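Local coordinates for YrrB protein (Bacillus subtilis, PDB 2Q7F), which is a tetratricopeptide-repeat protein that could mediate complex formation among RNA sulfuration components, RNA processing components and aminoacyl-tRNA synthetases, at residues Gly132-Leu135 / Val136-Gln140; Cys168-Glu172 / Gly173-Glu177. All blocks are in the same frame, centred on the assembly; numbering follows the deposited sequence.

Contact 1: Gly132-Leu135 / Val136-Gln140; sequences GTVL and VKLEQ
L138 lies alongside V134, one helical turn earlier, and its side chain rests more on that residue's carbonyl oxygen than on its methyls. Its CB lies 3.6 Å from V134 O. CG comes nearer to the same oxygen, at 3.4 Å, because it sits beside the backbone N of L138 (chi1 -68°), and at the tip CD1 is 3.7 Å from V134 O and 4.1 Å from V134 CG1. The two side chains point the same way, toward helix 107-120, where V134 packs on K111 and L138 on Y107 and K111. Valine and leucine suit this face of the TPR stack, since their apolar branches pack between helices without needing a polar partner. Residues 132-140 lie in TPR 4, where helix 125-137 ends: K137 N reaches T133 O at 3.1 Å in a nearly straight bond (162°), whereas L138 N to V134 O, 3.2 Å, is weak, and L138 is the first residue to leave helical angles. L135, about a quarter turn round the helix, packs on L143, A144 and Y147 of helix 141-154, and Q140 CG comes within 3.8 Å of L135 O. T133 turns its hydroxyl back to its own helix, where OG1 is hydrogen-bonded to Y129 O.

Contact 2: Cys168-Glu172 / Gly173-Glu177; sequences CLANE and GMLDE
L169 meets M174 and E177 chiefly by apolar contact. Its CD2 is 3.8 Å from M174 CE, with SD of the same thioether alongside, and the two side chains cross obliquely. The bend at chi3 of the methionine (79°) keeps CE beside CD2, where an extended chain would carry it away; a long, flexible, unbranched residue suits such a surface turn. CG of E177 approaches the same CD2 at 4.1 Å, while CD1 lies against the backbone, 3.7 Å from E177 O. With only a CB at L169, as in an alanine, the M174 methyl and E177 CG would probably lose their apolar partner, opening a gap between the turn and the helix before it. A second apolar contact joins A170 and L175, whose CD2 lies 4.3 Å from A170 CB and closer, 3.5 Å, to A170 O; the short alanine lets the leucine lie over the helical backbone. In the backbone, G173 leaves the helix with positive phi (113°), where a side chain would run into the carbonyl oxygen of E172, so glycine fits, and M174 then centres an inverse gamma turn. Residues 168-177 lie in TPR 5, and their turn joins helix 159-172 to helix 176-188, on which L169 packs through A178 and Q181. Side chains also reach further: E172 leans on P141 and K142 of helix 141-154, and A170 and L175 meet T202 of helix 193-205.

In the fold
Contacts 1 and 2 occupy equivalent places in successive repeats: each holds the end of a helix and the short turn that leads to its antiparallel partner, in TPR 4 and TPR 5 respectively. Their centres are about 15 Å apart and their nearest atoms about 4 Å, without touching. Helix 141-154 joins them, since L135 and V136 of contact 1 pack on it from one repeat while C168 and E172 of contact 2 reach it from the next. Contact 1 lies nearer the middle of the chain, its centre about 9 Å from the chain's centre, against about 18 Å for contact 2, which is more exposed.

Contact 1: Gly132-Leu135 / Val136-Gln140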
ATOM      1  N   GLY A 132      -0.773  -4.475   2.768  1.00 49.92           N
ATOM      2  CA  GLY A 132       0.622  -4.808   2.519  1.00 50.65           C
ATOM      3  C   GLY A 132       1.533  -3.645   2.868  1.00 51.22           C
ATOM      4  O   GLY A 132       2.441  -3.777   3.694  1.00 51.63           O
ATOM      5  N   THR A 133       1.268  -2.491   2.268  1.00 51.52           N
ATOM      6  CA  THR A 133       2.147  -1.337   2.437  1.00 52.37           C
ATOM      7  C   THR A 133       2.207  -0.834   3.885  1.00 52.53           C
ATOM      8  O   THR A 133       3.276  -0.483   4.392  1.00 52.53           O
ATOM      9  CB  THR A 133       1.771  -0.201   1.485  1.00 52.36           C
ATOM     10  OG1 THR A 133       1.535  -0.750   0.185  1.00 53.10           O
ATOM     11  CG2 THR A 133       2.920   0.808   1.389  1.00 52.65           C
ATOM     12  N   VAL A 134       1.058  -0.818   4.545  1.00 52.74           N
ATOM     13  CA  VAL A 134       0.997  -0.406   5.934  1.00 53.04           C
ATOM     14  C   VAL A 134       1.768  -1.398   6.808  1.00 53.42           C
ATOM     15  O   VAL A 134       2.471  -1.003   7.738  1.00 53.93           O
ATOM     16  CB  VAL A 134      -0.477  -0.186   6.387  1.00 53.09           C
ATOM     17  CG1 VAL A 134      -0.647  -0.355   7.888  1.00 52.99           C
ATOM     18  CG2 VAL A 134      -0.950   1.202   5.939  1.00 52.46           C
ATOM     19  N   LEU A 135       1.669  -2.681   6.482  1.00 53.65           N
ATOM     20  CA  LEU A 135       2.429  -3.691   7.190  1.00 53.87           C
ATOM     21  C   LEU A 135       3.931  -3.470   7.034  1.00 54.57           C
ATOM     22  O   LEU A 135       4.703  -3.824   7.921  1.00 54.50           O
ATOM     23  CB  LEU A 135       2.028  -5.082   6.726  1.00 53.48           C
ATOM     24  CG  LEU A 135       0.757  -5.593   7.387  1.00 52.57           C
ATOM     25  CD1 LEU A 135       0.273  -6.802   6.651  1.00 52.57           C
ATOM     26  CD2 LEU A 135       0.993  -5.915   8.858  1.00 52.86           C
ATOM     27  N   VAL A 136       4.327  -2.867   5.913  1.00 55.35           N
ATOM     28  CA  VAL A 136       5.719  -2.507   5.667  1.00 56.16           C
ATOM     29  C   VAL A 136       6.167  -1.373   6.595  1.00 56.98           C
ATOM     30  O   VAL A 136       7.182  -1.507   7.298  1.00 56.92           O
ATOM     31  CB  VAL A 136       5.966  -2.145   4.173  1.00 56.35           C
ATOM     32  CG1 VAL A 136       7.315  -1.437   3.981  1.00 55.83           C
ATOM     33  CG2 VAL A 136       5.881  -3.395   3.297  1.00 55.84           C
ATOM     34  N   LYS A 137       5.407  -0.277   6.613  1.00 57.79           N
ATOM     35  CA  LYS A 137       5.732   0.869   7.470  1.00 58.86           C
ATOM     36  C   LYS A 137       5.882   0.445   8.925  1.00 59.47           C
ATOM     37  O   LYS A 137       6.599   1.083   9.688  1.00 60.26           O
ATOM     38  CB  LYS A 137       4.669   1.968   7.374  1.00 59.18           C
ATOM     39  CG  LYS A 137       4.348   2.472   5.964  1.00 60.03           C
ATOM     40  CD  LYS A 137       5.461   3.320   5.359  1.00 61.11           C
ATOM     41  CE  LYS A 137       5.085   3.806   3.956  1.00 61.92           C
ATOM     42  NZ  LYS A 137       6.126   4.705   3.360  1.00 63.45           N
ATOM     43  N   LEU A 138       5.223  -0.644   9.300  1.00 59.96           N
ATOM     44  CA  LEU A 138       5.210  -1.098  10.682  1.00 60.67           C
ATOM     45  C   LEU A 138       6.277  -2.148  11.020  1.00 61.31           C
ATOM     46  O   LEU A 138       6.130  -2.884  12.007  1.00 61.38           O
ATOM     47  CB  LEU A 138       3.822  -1.651  11.019  1.00 60.58           C
ATOM     48  CG  LEU A 138       2.666  -0.653  11.066  1.00 60.94           C
ATOM     49  CD1 LEU A 138       1.353  -1.399  11.282  1.00 60.45           C
ATOM     50  CD2 LEU A 138       2.896   0.409  12.160  1.00 61.14           C
ATOM     51  N   GLU A 139       7.356  -2.195  10.236  1.00 62.00           N
ATOM     52  CA  GLU A 139       8.311  -3.320  10.268  1.00 62.86           C
ATOM     53  C   GLU A 139       7.573  -4.570   9.790  1.00 62.97           C
ATOM     54  O   GLU A 139       6.882  -4.519   8.779  1.00 63.19           O
ATOM     55  CB  GLU A 139       8.928  -3.548  11.661  1.00 63.09           C
ATOM     56  CG  GLU A 139       9.235  -2.288  12.493  1.00 65.00           C
ATOM     57  CD  GLU A 139      10.280  -1.393  11.853  1.00 67.34           C
ATOM     58  OE1 GLU A 139      11.334  -1.166  12.495  1.00 68.04           O
ATOM     59  OE2 GLU A 139      10.055  -0.929  10.709  1.00 68.06           O
ATOM     60  N   GLN A 140       7.699  -5.675  10.523  1.00 63.25           N
ATOM     61  CA  GLN A 140       6.988  -6.935  10.199  1.00 63.40           C
ATOM     62  C   GLN A 140       6.676  -7.419   8.759  1.00 62.85           C
ATOM     63  O   GLN A 140       5.568  -7.897   8.483  1.00 62.50           O
ATOM     64  CB  GLN A 140       5.749  -7.121  11.098  1.00 63.75           C
ATOM     65  CG  GLN A 140       4.737  -5.981  11.057  1.00 65.06           C
ATOM     66  CD  GLN A 140       3.890  -5.906  12.314  1.00 67.25           C
ATOM     67  OE1 GLN A 140       4.408  -5.655  13.406  1.00 68.95           O
ATOM     68  NE2 GLN A 140       2.579  -6.114  12.167  1.00 67.26           N
TER

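Contact 2: Cys168-Glu172 / Gly173-Glu177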
ATOM      1  N   CYS A 168      10.075  -6.368  -0.151  1.00 54.58           N
ATOM      2  CA  CYS A 168       9.715  -7.206   0.988  1.00 55.04           C
ATOM      3  C   CYS A 168      10.294  -8.609   0.833  1.00 55.20           C
ATOM      4  O   CYS A 168      10.786  -9.202   1.792  1.00 54.95           O
ATOM      5  CB  CYS A 168       8.195  -7.279   1.140  1.00 55.07           C
ATOM      6  SG  CYS A 168       7.623  -7.443   2.848  1.00 56.67           S
ATOM      7  N   LEU A 169      10.229  -9.129  -0.388  1.00 55.72           N
ATOM      8  CA  LEU A 169      10.869 -10.407  -0.735  1.00 56.32           C
ATOM      9  C   LEU A 169      12.368 -10.418  -0.462  1.00 56.79           C
ATOM     10  O   LEU A 169      12.871 -11.329   0.193  1.00 56.78           O
ATOM     11  CB  LEU A 169      10.633 -10.728  -2.217  1.00 56.14           C
ATOM     12  CG  LEU A 169       9.266 -11.263  -2.638  1.00 55.70           C
ATOM     13  CD1 LEU A 169       9.069 -11.090  -4.141  1.00 55.12           C
ATOM     14  CD2 LEU A 169       9.137 -12.728  -2.224  1.00 55.54           C
ATOM     15  N   ALA A 170      13.068  -9.407  -0.975  1.00 57.61           N
ATOM     16  CA  ALA A 170      14.508  -9.257  -0.766  1.00 58.72           C
ATOM     17  C   ALA A 170      14.834  -9.150   0.716  1.00 59.35           C
ATOM     18  O   ALA A 170      15.862  -9.628   1.183  1.00 59.45           O
ATOM     19  CB  ALA A 170      15.026  -8.031  -1.504  1.00 58.71           C
ATOM     20  N   ASN A 171      13.942  -8.509   1.449  1.00 60.50           N
ATOM     21  CA  ASN A 171      14.120  -8.339   2.865  1.00 61.84           C
ATOM     22  C   ASN A 171      14.029  -9.672   3.597  1.00 62.56           C
ATOM     23  O   ASN A 171      14.757  -9.907   4.566  1.00 62.75           O
ATOM     24  CB  ASN A 171      13.085  -7.363   3.404  1.00 61.77           C
ATOM     25  CG  ASN A 171      13.503  -6.763   4.706  1.00 63.33           C
ATOM     26  OD1 ASN A 171      14.122  -5.695   4.737  1.00 65.59           O
ATOM     27  ND2 ASN A 171      13.205  -7.458   5.802  1.00 64.31           N
ATOM     28  N   GLU A 172      13.146 -10.543   3.113  1.00 63.33           N
ATOM     29  CA  GLU A 172      12.846 -11.792   3.796  1.00 64.09           C
ATOM     30  C   GLU A 172      13.840 -12.917   3.498  1.00 64.10           C
ATOM     31  O   GLU A 172      13.795 -13.971   4.135  1.00 64.30           O
ATOM     32  CB  GLU A 172      11.411 -12.231   3.490  1.00 64.50           C
ATOM     33  CG  GLU A 172      10.741 -13.014   4.632  1.00 66.51           C
ATOM     34  CD  GLU A 172      10.531 -12.196   5.919  1.00 69.33           C
ATOM     35  OE1 GLU A 172      10.642 -10.947   5.895  1.00 70.45           O
ATOM     36  OE2 GLU A 172      10.245 -12.811   6.970  1.00 71.33           O
ATOM     37  N   GLY A 173      14.742 -12.688   2.546  1.00 63.96           N
ATOM     38  CA  GLY A 173      15.744 -13.684   2.176  1.00 63.64           C
ATOM     39  C   GLY A 173      15.519 -14.217   0.778  1.00 63.54           C
ATOM     40  O   GLY A 173      16.459 -14.629   0.108  1.00 63.53           O
ATOM     41  N   MET A 174      14.261 -14.207   0.347  1.00 63.58           N
ATOM     42  CA  MET A 174      13.864 -14.651  -0.983  1.00 63.57           C
ATOM     43  C   MET A 174      14.364 -13.631  -2.003  1.00 63.67           C
ATOM     44  O   MET A 174      13.608 -12.772  -2.454  1.00 64.04           O
ATOM     45  CB  MET A 174      12.336 -14.793  -1.053  1.00 63.45           C
ATOM     46  CG  MET A 174      11.719 -15.785  -0.054  1.00 63.37           C
ATOM     47  SD  MET A 174       9.922 -15.605   0.207  1.00 63.89           S
ATOM     48  CE  MET A 174       9.247 -16.424  -1.243  1.00 62.99           C
ATOM     49  N   LEU A 175      15.643 -13.740  -2.360  1.00 63.65           N
ATOM     50  CA  LEU A 175      16.355 -12.700  -3.116  1.00 63.67           C
ATOM     51  C   LEU A 175      16.226 -12.784  -4.629  1.00 63.64           C
ATOM     52  O   LEU A 175      16.306 -11.769  -5.312  1.00 63.86           O
ATOM     53  CB  LEU A 175      17.843 -12.688  -2.748  1.00 63.59           C
ATOM     54  CG  LEU A 175      18.192 -12.277  -1.314  1.00 63.94           C
ATOM     55  CD1 LEU A 175      19.480 -12.960  -0.874  1.00 64.00           C
ATOM     56  CD2 LEU A 175      18.283 -10.761  -1.149  1.00 63.65           C
ATOM     57  N   ASP A 176      16.046 -13.987  -5.155  1.00 63.58           N
ATOM     58  CA  ASP A 176      16.005 -14.176  -6.603  1.00 63.47           C
ATOM     59  C   ASP A 176      14.639 -13.809  -7.153  1.00 63.30           C
ATOM     60  O   ASP A 176      14.528 -13.195  -8.215  1.00 63.18           O
ATOM     61  CB  ASP A 176      16.393 -15.608  -6.963  1.00 63.58           C
ATOM     62  CG  ASP A 176      17.614 -16.074  -6.197  1.00 63.87           C
ATOM     63  OD1 ASP A 176      17.468 -16.404  -4.999  1.00 64.62           O
ATOM     64  OD2 ASP A 176      18.719 -16.083  -6.777  1.00 63.61           O
ATOM     65  N   GLU A 177      13.605 -14.170  -6.404  1.00 63.27           N
ATOM     66  CA  GLU A 177      12.233 -13.766  -6.700  1.00 63.23           C
ATOM     67  C   GLU A 177      12.041 -12.251  -6.536  1.00 62.79           C
ATOM     68  O   GLU A 177      11.145 -11.661  -7.154  1.00 62.99           O
ATOM     69  CB  GLU A 177      11.239 -14.550  -5.833  1.00 63.45           C
ATOM     70  CG  GLU A 177      11.750 -14.901  -4.433  1.00 64.42           C
ATOM     71  CD  GLU A 177      12.705 -16.093  -4.429  1.00 65.98           C
ATOM     72  OE1 GLU A 177      12.272 -17.213  -4.769  1.00 66.81           O
ATOM     73  OE2 GLU A 177      13.892 -15.912  -4.083  1.00 66.78           O
TER